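Local coordinates for centrosomal protein of 104 kDa (Homo sapiens, PDB 5LPH) that is needed for cilia to form and for the ciliary tip to keep its structure, and binds tubulin through this TOG domain of HEAT repeats, at residues A[138-149]-A[160-168]; A[177-187]-A[214-225]. One frame throughout, in Å; residues are numbered along the deposited sequence.

Contact 1: residues A[138-149]-A[160-168]; sequences VERTIPVLLTRT and AANFIQEMA
The ring of Phe163 meets Leu145 obliquely: methyl CD2 of Leu145 comes within 3.4 Å of Phe163 CD2, and the two side chains cross at about a right angle. With CG anti to the backbone N (chi1 -170°), Phe163 sets its ring beside Leu145, and Leu116 of helix 106-126 touches it too. The same Leu145 methyl reaches CG1 of Ile164 at 3.9 Å, the two side chains sliding past each other in opposite directions. Ile164 lies at the middle of the interface, where it meets Ile142, Leu145 and Leu146. Its CG1, CG2 and CD1 gather tightly round the single methyl CD1 of Ile142; the 3.2 Å between Ile142 CD1 and Ile164 CG1 is short enough to be read with caution. Leu146 points its CB away from the partner helix, yet its CD2 swings back to 3.7 Å from Ile164 CD1. At one end the selenomethionine Met167, its chain bent at the last torsion (chi3 -65°), lays CE 3.9 Å from Ile142 CD1. At the other, CG2 of Thr149 sits 3.7 Å from CB of Ala160; the CA atoms of Thr149 and Ala160 are 5.8 Å apart, consistent with so small a side chain at this point. Thr149 OG1 turns back instead to Leu146 O, which also accepts from Thr149 N. The short helix segments run antiparallel at 150°, their axes 9.6 Å apart. Across this buried interface the side chains meet almost wholly through carbon, so cohesion rests on the fit of branched methyls and on exclusion of water, while the hydroxyl of Thr149 is satisfied within its own segment.

Contact 2: residues A[177-187]-A[214-225]; sequences QIIPSYLVQPL and SSGFTIDNVMKF
Pro180 and Phe217 cross at about a right angle, with the proline CB directly over the ring: it stands 3.6 Å from the Phe217 centroid, only 9° off the normal, a CH-pi contact. The edge of that ring, in its plane, takes CG1 of Val184 at 3.8 Å from Phe217 CE1, and Leu183 CD1 adds a looser touch near the same plane. The two methyls of Val184 divide the work: while CG1 meets the phenyl edge, CG2 rests against Asn221, 3.8 Å from its CB. A chi1 of 175° swings the Phe225 ring away from its own backbone N and against the turn after helix 178-183. Leu183 O lies above one face toward the rim, Gln185 O approaches the edge 3.3 Å from Phe225 CE1, and Leu187 CG packs obliquely at 3.8 Å from that same CE1. Both carbonyls are also bonded by Gln199 of helix 193-210. At the start of helix 178-183, the extended Gln177 side chain runs past Ser214 and Gly216, and its CB is 3.4 Å from Ser215 O. Asn221 is steadied from its own segment: ND2 donates to Gly216 O in the carbonyl plane (3.1 Å), while OD1 accepts from Thr218 N. Thr218 OG1 in turn receives Asn221 N almost straight, at 178°. These reciprocal bonds are a capping box at the start of helix 219-225. Before it, Ser215 OG accepts from Phe217 N, an ST turn, and also bonds to Gly211 O. The contact joins the end of the first HEAT repeat, with helix 178-183, to the start of the second, as neighbouring repeats stack in a TOG domain.

Contact 1 lies largely within the first HEAT repeat, near the middle of the chain, and contact 2 joins the chain at and just beyond the end of that repeat to the next, so the two follow in series; their centres are about 15 Å apart. Helix 178-183 is the bridge: its Tyr182 CE2 lies 3.2 Å from Ile142 CG2, Ile178 CG2 lies 3.7 Å from Val138 CG1, and Ile179 CD1 is 3.6 Å from Ala168 N. Helix 193-210 spans both as well, touching Leu146 in contact 1 and Phe217 and Phe225 in contact 2. Together they link the two HEAT repeats of the tubulin-binding domain.

Contact 1: residues A[138-149]-A[160-168]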
loop_
_atom_site.group_PDB
_atom_site.type_symbol
_atom_site.label_atom_id
_atom_site.label_comp_id
_atom_site.label_asym_id
_atom_site.label_seq_id
_atom_site.Cartn_x
_atom_site.Cartn_y
_atom_site.Cartn_z
ATOM N N VAL A 138 -0.948 7.525 -5.274
ATOM C CA VAL A 138 -0.310 6.610 -4.340
ATOM C C VAL A 138 -0.764 6.864 -2.896
ATOM O O VAL A 138 -1.155 5.922 -2.202
ATOM C CB VAL A 138 1.228 6.676 -4.482
ATOM C CG1 VAL A 138 1.922 5.922 -3.362
ATOM C CG2 VAL A 138 1.647 6.107 -5.829
ATOM N N GLU A 139 -0.725 8.122 -2.455
ATOM C CA GLU A 139 -1.059 8.471 -1.060
ATOM C C GLU A 139 -2.515 8.194 -0.681
ATOM O O GLU A 139 -2.800 7.844 0.460
ATOM C CB GLU A 139 -0.723 9.944 -0.762
ATOM C CG GLU A 139 0.769 10.258 -0.784
ATOM C CD GLU A 139 1.087 11.752 -0.860
ATOM O OE1 GLU A 139 0.350 12.489 -1.549
ATOM O OE2 GLU A 139 2.092 12.192 -0.249
ATOM N N ARG A 140 -3.429 8.367 -1.631
ATOM C CA ARG A 140 -4.856 8.127 -1.385
ATOM C C ARG A 140 -5.274 6.661 -1.443
ATOM O O ARG A 140 -6.321 6.326 -0.893
ATOM C CB ARG A 140 -5.713 8.930 -2.371
ATOM C CG ARG A 140 -5.563 10.445 -2.282
ATOM C CD ARG A 140 -5.930 10.991 -0.913
ATOM N NE ARG A 140 -7.339 10.788 -0.578
ATOM C CZ ARG A 140 -7.861 10.878 0.649
ATOM N NH1 ARG A 140 -7.100 11.139 1.713
ATOM N NH2 ARG A 140 -9.164 10.695 0.819
ATOM N N THR A 141 -4.484 5.803 -2.099
ATOM C CA THR A 141 -4.855 4.396 -2.320
ATOM C C THR A 141 -4.045 3.375 -1.532
ATOM O O THR A 141 -4.616 2.384 -1.076
ATOM C CB THR A 141 -4.782 4.016 -3.809
ATOM O OG1 THR A 141 -3.449 4.190 -4.296
ATOM C CG2 THR A 141 -5.743 4.867 -4.619
ATOM N N ILE A 142 -2.736 3.591 -1.367
ATOM C CA ILE A 142 -1.884 2.566 -0.736
ATOM C C ILE A 142 -2.287 2.227 0.710
ATOM O O ILE A 142 -2.327 1.047 1.056
ATOM C CB ILE A 142 -0.341 2.850 -0.866
ATOM C CG1 ILE A 142 0.515 1.709 -0.300
ATOM C CG2 ILE A 142 0.145 4.053 -0.077
ATOM C CD1 ILE A 142 0.296 0.371 -0.936
ATOM N N PRO A 143 -2.618 3.239 1.546
ATOM C CA PRO A 143 -3.033 2.900 2.918
ATOM C C PRO A 143 -4.314 2.056 2.988
ATOM O O PRO A 143 -4.431 1.179 3.843
ATOM C CB PRO A 143 -3.257 4.274 3.574
ATOM C CG PRO A 143 -2.544 5.248 2.703
ATOM C CD PRO A 143 -2.705 4.694 1.322
ATOM N N VAL A 144 -5.248 2.317 2.079
ATOM C CA VAL A 144 -6.499 1.568 2.020
ATOM C C VAL A 144 -6.228 0.159 1.486
ATOM O O VAL A 144 -6.833 -0.816 1.937
ATOM C CB VAL A 144 -7.542 2.283 1.136
ATOM C CG1 VAL A 144 -8.848 1.508 1.119
ATOM C CG2 VAL A 144 -7.789 3.697 1.651
ATOM N N LEU A 145 -5.311 0.063 0.531
ATOM C CA LEU A 145 -4.898 -1.221 -0.015
ATOM C C LEU A 145 -4.163 -2.085 1.017
ATOM O O LEU A 145 -4.328 -3.306 1.023
ATOM C CB LEU A 145 -4.039 -0.999 -1.259
ATOM C CG LEU A 145 -3.934 -2.110 -2.299
ATOM C CD1 LEU A 145 -5.267 -2.747 -2.666
ATOM C CD2 LEU A 145 -3.288 -1.541 -3.544
ATOM N N LEU A 146 -3.380 -1.452 1.895
ATOM C CA LEU A 146 -2.721 -2.163 3.007
ATOM C C LEU A 146 -3.708 -2.760 4.007
ATOM O O LEU A 146 -3.438 -3.825 4.551
ATOM C CB LEU A 146 -1.726 -1.271 3.764
ATOM C CG LEU A 146 -0.307 -1.152 3.203
ATOM C CD1 LEU A 146 0.428 -0.053 3.963
ATOM C CD2 LEU A 146 0.455 -2.471 3.288
ATOM N N THR A 147 -4.826 -2.079 4.261
ATOM C CA THR A 147 -5.900 -2.651 5.090
ATOM C C THR A 147 -6.461 -3.953 4.494
ATOM O O THR A 147 -6.756 -4.883 5.242
ATOM C CB THR A 147 -7.065 -1.674 5.354
ATOM O OG1 THR A 147 -7.563 -1.172 4.115
ATOM C CG2 THR A 147 -6.617 -0.521 6.239
ATOM N N ARG A 148 -6.569 -4.031 3.163
ATOM C CA ARG A 148 -7.003 -5.267 2.489
ATOM C C ARG A 148 -5.999 -6.431 2.561
ATOM O O ARG A 148 -6.377 -7.572 2.280
ATOM C CB ARG A 148 -7.373 -5.021 1.012
ATOM C CG ARG A 148 -8.503 -4.028 0.729
ATOM C CD ARG A 148 -9.761 -4.206 1.574
ATOM N NE ARG A 148 -10.411 -5.516 1.439
ATOM C CZ ARG A 148 -11.273 -5.881 0.481
ATOM N NH1 ARG A 148 -11.619 -5.062 -0.508
ATOM N NH2 ARG A 148 -11.797 -7.102 0.509
ATOM N N THR A 149 -4.734 -6.164 2.908
ATOM C CA THR A 149 -3.776 -7.242 3.185
ATOM C C THR A 149 -4.002 -7.895 4.563
ATOM O O THR A 149 -3.335 -8.875 4.884
ATOM C CB THR A 149 -2.298 -6.796 3.059
ATOM O OG1 THR A 149 -1.987 -5.821 4.057
ATOM C CG2 THR A 149 -1.991 -6.221 1.687
ATOM N N ALA A 160 -3.799 -8.046 -3.116
ATOM C CA ALA A 160 -3.502 -6.724 -2.583
ATOM C C ALA A 160 -1.993 -6.511 -2.415
ATOM O O ALA A 160 -1.460 -5.493 -2.869
ATOM C CB ALA A 160 -4.212 -6.514 -1.257
ATOM N N ALA A 161 -1.314 -7.486 -1.811
ATOM C CA ALA A 161 0.133 -7.403 -1.584
ATOM C C ALA A 161 0.920 -7.369 -2.890
ATOM O O ALA A 161 1.820 -6.541 -3.053
ATOM C CB ALA A 161 0.616 -8.546 -0.705
ATOM N N ASN A 162 0.583 -8.251 -3.824
ATOM C CA ASN A 162 1.231 -8.240 -5.144
ATOM C C ASN A 162 1.068 -6.899 -5.874
ATOM O O ASN A 162 2.018 -6.435 -6.512
ATOM C CB ASN A 162 0.717 -9.385 -6.030
ATOM C CG ASN A 162 1.268 -10.748 -5.623
ATOM O OD1 ASN A 162 2.256 -10.857 -4.894
ATOM N ND2 ASN A 162 0.636 -11.801 -6.123
ATOM N N PHE A 163 -0.111 -6.271 -5.774
ATOM C CA PHE A 163 -0.327 -4.963 -6.410
ATOM C C PHE A 163 0.542 -3.862 -5.792
ATOM O O PHE A 163 1.052 -3.010 -6.515
ATOM C CB PHE A 163 -1.800 -4.529 -6.374
ATOM C CG PHE A 163 -2.088 -3.303 -7.221
ATOM C CD1 PHE A 163 -2.353 -3.415 -8.585
ATOM C CD2 PHE A 163 -2.056 -2.032 -6.663
ATOM C CE1 PHE A 163 -2.599 -2.284 -9.360
ATOM C CE2 PHE A 163 -2.301 -0.900 -7.431
ATOM C CZ PHE A 163 -2.570 -1.020 -8.782
ATOM N N ILE A 164 0.695 -3.882 -4.469
ATOM C CA ILE A 164 1.531 -2.909 -3.754
ATOM C C ILE A 164 2.995 -3.040 -4.199
ATOM O O ILE A 164 3.667 -2.042 -4.472
ATOM C CB ILE A 164 1.407 -3.068 -2.218
ATOM C CG1 ILE A 164 -0.014 -2.711 -1.766
ATOM C CG2 ILE A 164 2.422 -2.185 -1.489
ATOM C CD1 ILE A 164 -0.324 -2.999 -0.311
ATOM N N GLN A 165 3.456 -4.283 -4.294
ATOM C CA GLN A 165 4.794 -4.613 -4.801
ATOM C C GLN A 165 4.982 -4.156 -6.257
ATOM O O GLN A 165 6.016 -3.588 -6.606
ATOM C CB GLN A 165 5.034 -6.111 -4.632
ATOM C CG GLN A 165 6.458 -6.572 -4.369
ATOM C CD GLN A 165 6.533 -8.077 -4.163
ATOM O OE1 GLN A 165 5.693 -8.664 -3.466
ATOM N NE2 GLN A 165 7.538 -8.711 -4.755
ATOM N N GLU A 166 3.955 -4.365 -7.079
ATOM C CA GLU A 166 3.935 -3.919 -8.476
ATOM C C GLU A 166 4.061 -2.391 -8.602
ATOM O O GLU A 166 4.841 -1.901 -9.422
ATOM C CB GLU A 166 2.643 -4.397 -9.151
ATOM C CG GLU A 166 2.716 -4.547 -10.659
ATOM C CD GLU A 166 1.422 -5.075 -11.260
ATOM O OE1 GLU A 166 0.728 -5.895 -10.605
ATOM O OE2 GLU A 166 1.098 -4.665 -12.398
HETATM N N MSE A 167 3.306 -1.647 -7.791
HETATM C CA MSE A 167 3.355 -0.175 -7.812
HETATM C C MSE A 167 4.658 0.342 -7.261
HETATM O O MSE A 167 5.228 1.276 -7.821
HETATM C CB MSE A 167 2.245 0.516 -7.010
HETATM C CG MSE A 167 0.838 0.571 -7.574
HETATM SE SE MSE A 167 -0.065 2.027 -6.569
HETATM C CE MSE A 167 -0.079 1.265 -4.747
ATOM N N ALA A 168 5.150 -0.256 -6.175
ATOM C CA ALA A 168 6.430 0.143 -5.576
ATOM C C ALA A 168 7.619 0.102 -6.548
ATOM O O ALA A 168 8.590 0.849 -6.366
ATOM C CB ALA A 168 6.730 -0.703 -4.348
#

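Contact 2: residues A[177-187]-A[214-225]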
loop_
_atom_site.group_PDB
_atom_site.type_symbol
_atom_site.label_atom_id
_atom_site.label_comp_id
_atom_site.label_asym_id
_atom_site.label_seq_id
_atom_site.Cartn_x
_atom_site.Cartn_y
_atom_site.Cartn_z
ATOM N N GLN A 177 9.722 7.443 -3.297
ATOM C CA GLN A 177 10.063 6.853 -1.992
ATOM C C GLN A 177 8.906 6.802 -0.979
ATOM O O GLN A 177 9.132 6.754 0.237
ATOM C CB GLN A 177 11.268 7.572 -1.362
ATOM C CG GLN A 177 12.486 7.689 -2.263
ATOM C CD GLN A 177 13.670 8.351 -1.574
ATOM O OE1 GLN A 177 13.632 8.636 -0.371
ATOM N NE2 GLN A 177 14.730 8.605 -2.337
ATOM N N ILE A 178 7.676 6.766 -1.479
ATOM C CA ILE A 178 6.489 6.862 -0.628
ATOM C C ILE A 178 6.127 5.511 -0.001
ATOM O O ILE A 178 5.846 5.443 1.198
ATOM C CB ILE A 178 5.286 7.428 -1.425
ATOM C CG1 ILE A 178 5.556 8.887 -1.816
ATOM C CG2 ILE A 178 3.997 7.345 -0.617
ATOM C CD1 ILE A 178 4.682 9.382 -2.946
ATOM N N ILE A 179 6.117 4.449 -0.808
ATOM C CA ILE A 179 5.600 3.145 -0.361
ATOM C C ILE A 179 6.426 2.523 0.768
ATOM O O ILE A 179 5.839 2.035 1.736
ATOM C CB ILE A 179 5.350 2.167 -1.547
ATOM C CG1 ILE A 179 4.101 2.635 -2.308
ATOM C CG2 ILE A 179 5.166 0.724 -1.070
ATOM C CD1 ILE A 179 3.872 1.986 -3.656
ATOM N N PRO A 180 7.773 2.541 0.660
ATOM C CA PRO A 180 8.596 2.074 1.780
ATOM C C PRO A 180 8.275 2.729 3.123
ATOM O O PRO A 180 8.329 2.064 4.152
ATOM C CB PRO A 180 10.013 2.412 1.320
ATOM C CG PRO A 180 9.945 2.199 -0.153
ATOM C CD PRO A 180 8.594 2.732 -0.553
ATOM N N SER A 181 7.915 4.008 3.105
ATOM C CA SER A 181 7.557 4.732 4.322
ATOM C C SER A 181 6.291 4.218 5.019
ATOM O O SER A 181 6.180 4.331 6.235
ATOM C CB SER A 181 7.428 6.225 4.021
ATOM O OG SER A 181 6.996 6.935 5.163
ATOM N N TYR A 182 5.340 3.679 4.257
ATOM C CA TYR A 182 4.161 3.018 4.838
ATOM C C TYR A 182 4.504 1.667 5.446
ATOM O O TYR A 182 3.922 1.286 6.460
ATOM C CB TYR A 182 3.046 2.827 3.804
ATOM C CG TYR A 182 2.419 4.122 3.389
ATOM C CD1 TYR A 182 1.662 4.870 4.290
ATOM C CD2 TYR A 182 2.596 4.622 2.103
ATOM C CE1 TYR A 182 1.091 6.075 3.915
ATOM C CE2 TYR A 182 2.034 5.827 1.726
ATOM C CZ TYR A 182 1.282 6.543 2.629
ATOM O OH TYR A 182 0.724 7.721 2.220
ATOM N N LEU A 183 5.438 0.951 4.823
ATOM C CA LEU A 183 5.797 -0.401 5.252
ATOM C C LEU A 183 6.649 -0.455 6.520
ATOM O O LEU A 183 6.701 -1.499 7.169
ATOM C CB LEU A 183 6.504 -1.151 4.118
ATOM C CG LEU A 183 5.698 -1.321 2.826
ATOM C CD1 LEU A 183 6.564 -1.908 1.728
ATOM C CD2 LEU A 183 4.469 -2.190 3.058
ATOM N N VAL A 184 7.306 0.655 6.868
ATOM C CA VAL A 184 8.093 0.747 8.118
ATOM C C VAL A 184 7.345 1.436 9.273
ATOM O O VAL A 184 7.929 1.665 10.328
ATOM C CB VAL A 184 9.481 1.420 7.903
ATOM C CG1 VAL A 184 10.284 0.659 6.857
ATOM C CG2 VAL A 184 9.371 2.898 7.528
ATOM N N GLN A 185 6.066 1.759 9.082
ATOM C CA GLN A 185 5.256 2.360 10.138
ATOM C C GLN A 185 5.002 1.283 11.188
ATOM O O GLN A 185 4.684 0.147 10.830
ATOM C CB GLN A 185 3.921 2.902 9.585
ATOM C CG GLN A 185 3.261 3.933 10.488
ATOM C CD GLN A 185 1.977 4.498 9.920
ATOM O OE1 GLN A 185 1.824 4.638 8.704
ATOM N NE2 GLN A 185 1.048 4.846 10.808
ATOM N N PRO A 186 5.138 1.622 12.486
ATOM C CA PRO A 186 5.113 0.540 13.469
ATOM C C PRO A 186 3.771 -0.196 13.553
ATOM O O PRO A 186 2.715 0.397 13.327
ATOM C CB PRO A 186 5.424 1.249 14.800
ATOM C CG PRO A 186 5.716 2.674 14.469
ATOM C CD PRO A 186 5.099 2.943 13.136
ATOM N N LEU A 187 3.839 -1.486 13.870
ATOM C CA LEU A 187 2.653 -2.323 14.007
ATOM C C LEU A 187 1.904 -1.920 15.268
ATOM O O LEU A 187 2.506 -1.798 16.335
ATOM C CB LEU A 187 3.038 -3.804 14.068
ATOM C CG LEU A 187 3.702 -4.340 12.790
ATOM C CD1 LEU A 187 4.352 -5.707 12.972
ATOM C CD2 LEU A 187 2.705 -4.377 11.643
ATOM N N SER A 214 18.512 5.267 -1.987
ATOM C CA SER A 214 17.558 5.944 -2.882
ATOM C C SER A 214 16.112 5.433 -2.788
ATOM O O SER A 214 15.202 6.086 -3.295
ATOM C CB SER A 214 18.014 5.879 -4.341
ATOM O OG SER A 214 19.116 6.729 -4.575
ATOM N N SER A 215 15.906 4.280 -2.151
ATOM C CA SER A 215 14.597 3.629 -2.076
ATOM C C SER A 215 13.580 4.316 -1.159
ATOM O O SER A 215 12.395 4.366 -1.487
ATOM C CB SER A 215 14.773 2.195 -1.584
ATOM O OG SER A 215 15.194 2.175 -0.230
ATOM N N GLY A 216 14.041 4.809 -0.007
ATOM C CA GLY A 216 13.157 5.269 1.069
ATOM C C GLY A 216 13.313 4.431 2.323
ATOM O O GLY A 216 12.983 4.888 3.412
ATOM N N PHE A 217 13.792 3.196 2.169
ATOM C CA PHE A 217 14.261 2.397 3.302
ATOM C C PHE A 217 15.630 2.893 3.760
ATOM O O PHE A 217 16.519 3.155 2.938
ATOM C CB PHE A 217 14.421 0.923 2.928
ATOM C CG PHE A 217 13.134 0.219 2.639
ATOM C CD1 PHE A 217 12.133 0.145 3.602
ATOM C CD2 PHE A 217 12.937 -0.415 1.417
ATOM C CE1 PHE A 217 10.950 -0.521 3.341
ATOM C CE2 PHE A 217 11.756 -1.084 1.151
ATOM C CZ PHE A 217 10.762 -1.138 2.115
ATOM N N THR A 218 15.796 2.972 5.078
ATOM C CA THR A 218 17.071 3.313 5.703
ATOM C C THR A 218 17.323 2.320 6.847
ATOM O O THR A 218 16.386 1.770 7.421
ATOM C CB THR A 218 17.061 4.765 6.242
ATOM O OG1 THR A 218 16.112 4.882 7.310
ATOM C CG2 THR A 218 16.697 5.768 5.141
ATOM N N ILE A 219 18.588 2.073 7.172
ATOM C CA ILE A 219 18.950 1.290 8.359
ATOM C C ILE A 219 18.149 1.834 9.552
ATOM O O ILE A 219 17.634 1.062 10.344
ATOM C CB ILE A 219 20.474 1.356 8.637
ATOM C CG1 ILE A 219 21.272 0.571 7.575
ATOM C CG2 ILE A 219 20.798 0.778 10.008
ATOM C CD1 ILE A 219 22.725 0.994 7.459
ATOM N N ASP A 220 18.022 3.161 9.641
ATOM C CA ASP A 220 17.289 3.815 10.730
ATOM C C ASP A 220 15.818 3.378 10.844
ATOM O O ASP A 220 15.433 2.821 11.867
ATOM C CB ASP A 220 17.397 5.348 10.624
ATOM C CG ASP A 220 16.930 6.055 11.884
ATOM O OD1 ASP A 220 17.501 5.803 12.959
ATOM O OD2 ASP A 220 15.989 6.866 11.807
ATOM N N ASN A 221 15.014 3.602 9.805
ATOM C CA ASN A 221 13.570 3.251 9.869
ATOM C C ASN A 221 13.274 1.738 9.851
ATOM O O ASN A 221 12.332 1.282 10.499
ATOM C CB ASN A 221 12.716 4.036 8.843
ATOM C CG ASN A 221 13.097 3.771 7.393
ATOM O OD1 ASN A 221 13.632 2.720 7.043
ATOM N ND2 ASN A 221 12.816 4.742 6.535
ATOM N N VAL A 222 14.100 0.958 9.159
ATOM C CA VAL A 222 13.963 -0.514 9.158
ATOM C C VAL A 222 14.200 -1.126 10.552
ATOM O O VAL A 222 13.415 -1.954 11.023
ATOM C CB VAL A 222 14.912 -1.160 8.112
ATOM C CG1 VAL A 222 14.991 -2.674 8.271
ATOM C CG2 VAL A 222 14.493 -0.797 6.690
HETATM N N MSE A 223 15.294 -0.726 11.199
HETATM C CA MSE A 223 15.664 -1.267 12.526
HETATM C C MSE A 223 14.728 -0.778 13.595
HETATM O O MSE A 223 14.335 -1.543 14.475
HETATM C CB MSE A 223 17.103 -0.881 12.888
HETATM C CG MSE A 223 18.145 -1.568 11.998
HETATM SE SE MSE A 223 18.151 -3.532 12.192
HETATM C CE MSE A 223 18.021 -3.678 14.153
ATOM N N LYS A 224 14.379 0.507 13.531
ATOM C CA LYS A 224 13.358 1.113 14.401
ATOM C C LYS A 224 12.069 0.283 14.369
ATOM O O LYS A 224 11.520 -0.030 15.417
ATOM C CB LYS A 224 13.113 2.565 13.954
ATOM C CG LYS A 224 12.016 3.403 14.616
ATOM C CD LYS A 224 11.610 3.086 16.033
ATOM C CE LYS A 224 10.699 4.169 16.603
ATOM N NZ LYS A 224 9.905 3.679 17.763
ATOM N N PHE A 225 11.621 -0.086 13.167
ATOM C CA PHE A 225 10.434 -0.950 12.981
ATOM C C PHE A 225 10.620 -2.361 13.544
ATOM O O PHE A 225 9.769 -2.864 14.289
ATOM C CB PHE A 225 10.067 -1.031 11.479
ATOM C CG PHE A 225 8.944 -1.992 11.164
ATOM C CD1 PHE A 225 7.622 -1.626 11.381
ATOM C CD2 PHE A 225 9.205 -3.264 10.643
ATOM C CE1 PHE A 225 6.586 -2.509 11.096
ATOM C CE2 PHE A 225 8.173 -4.147 10.358
ATOM C CZ PHE A 225 6.861 -3.769 10.583
#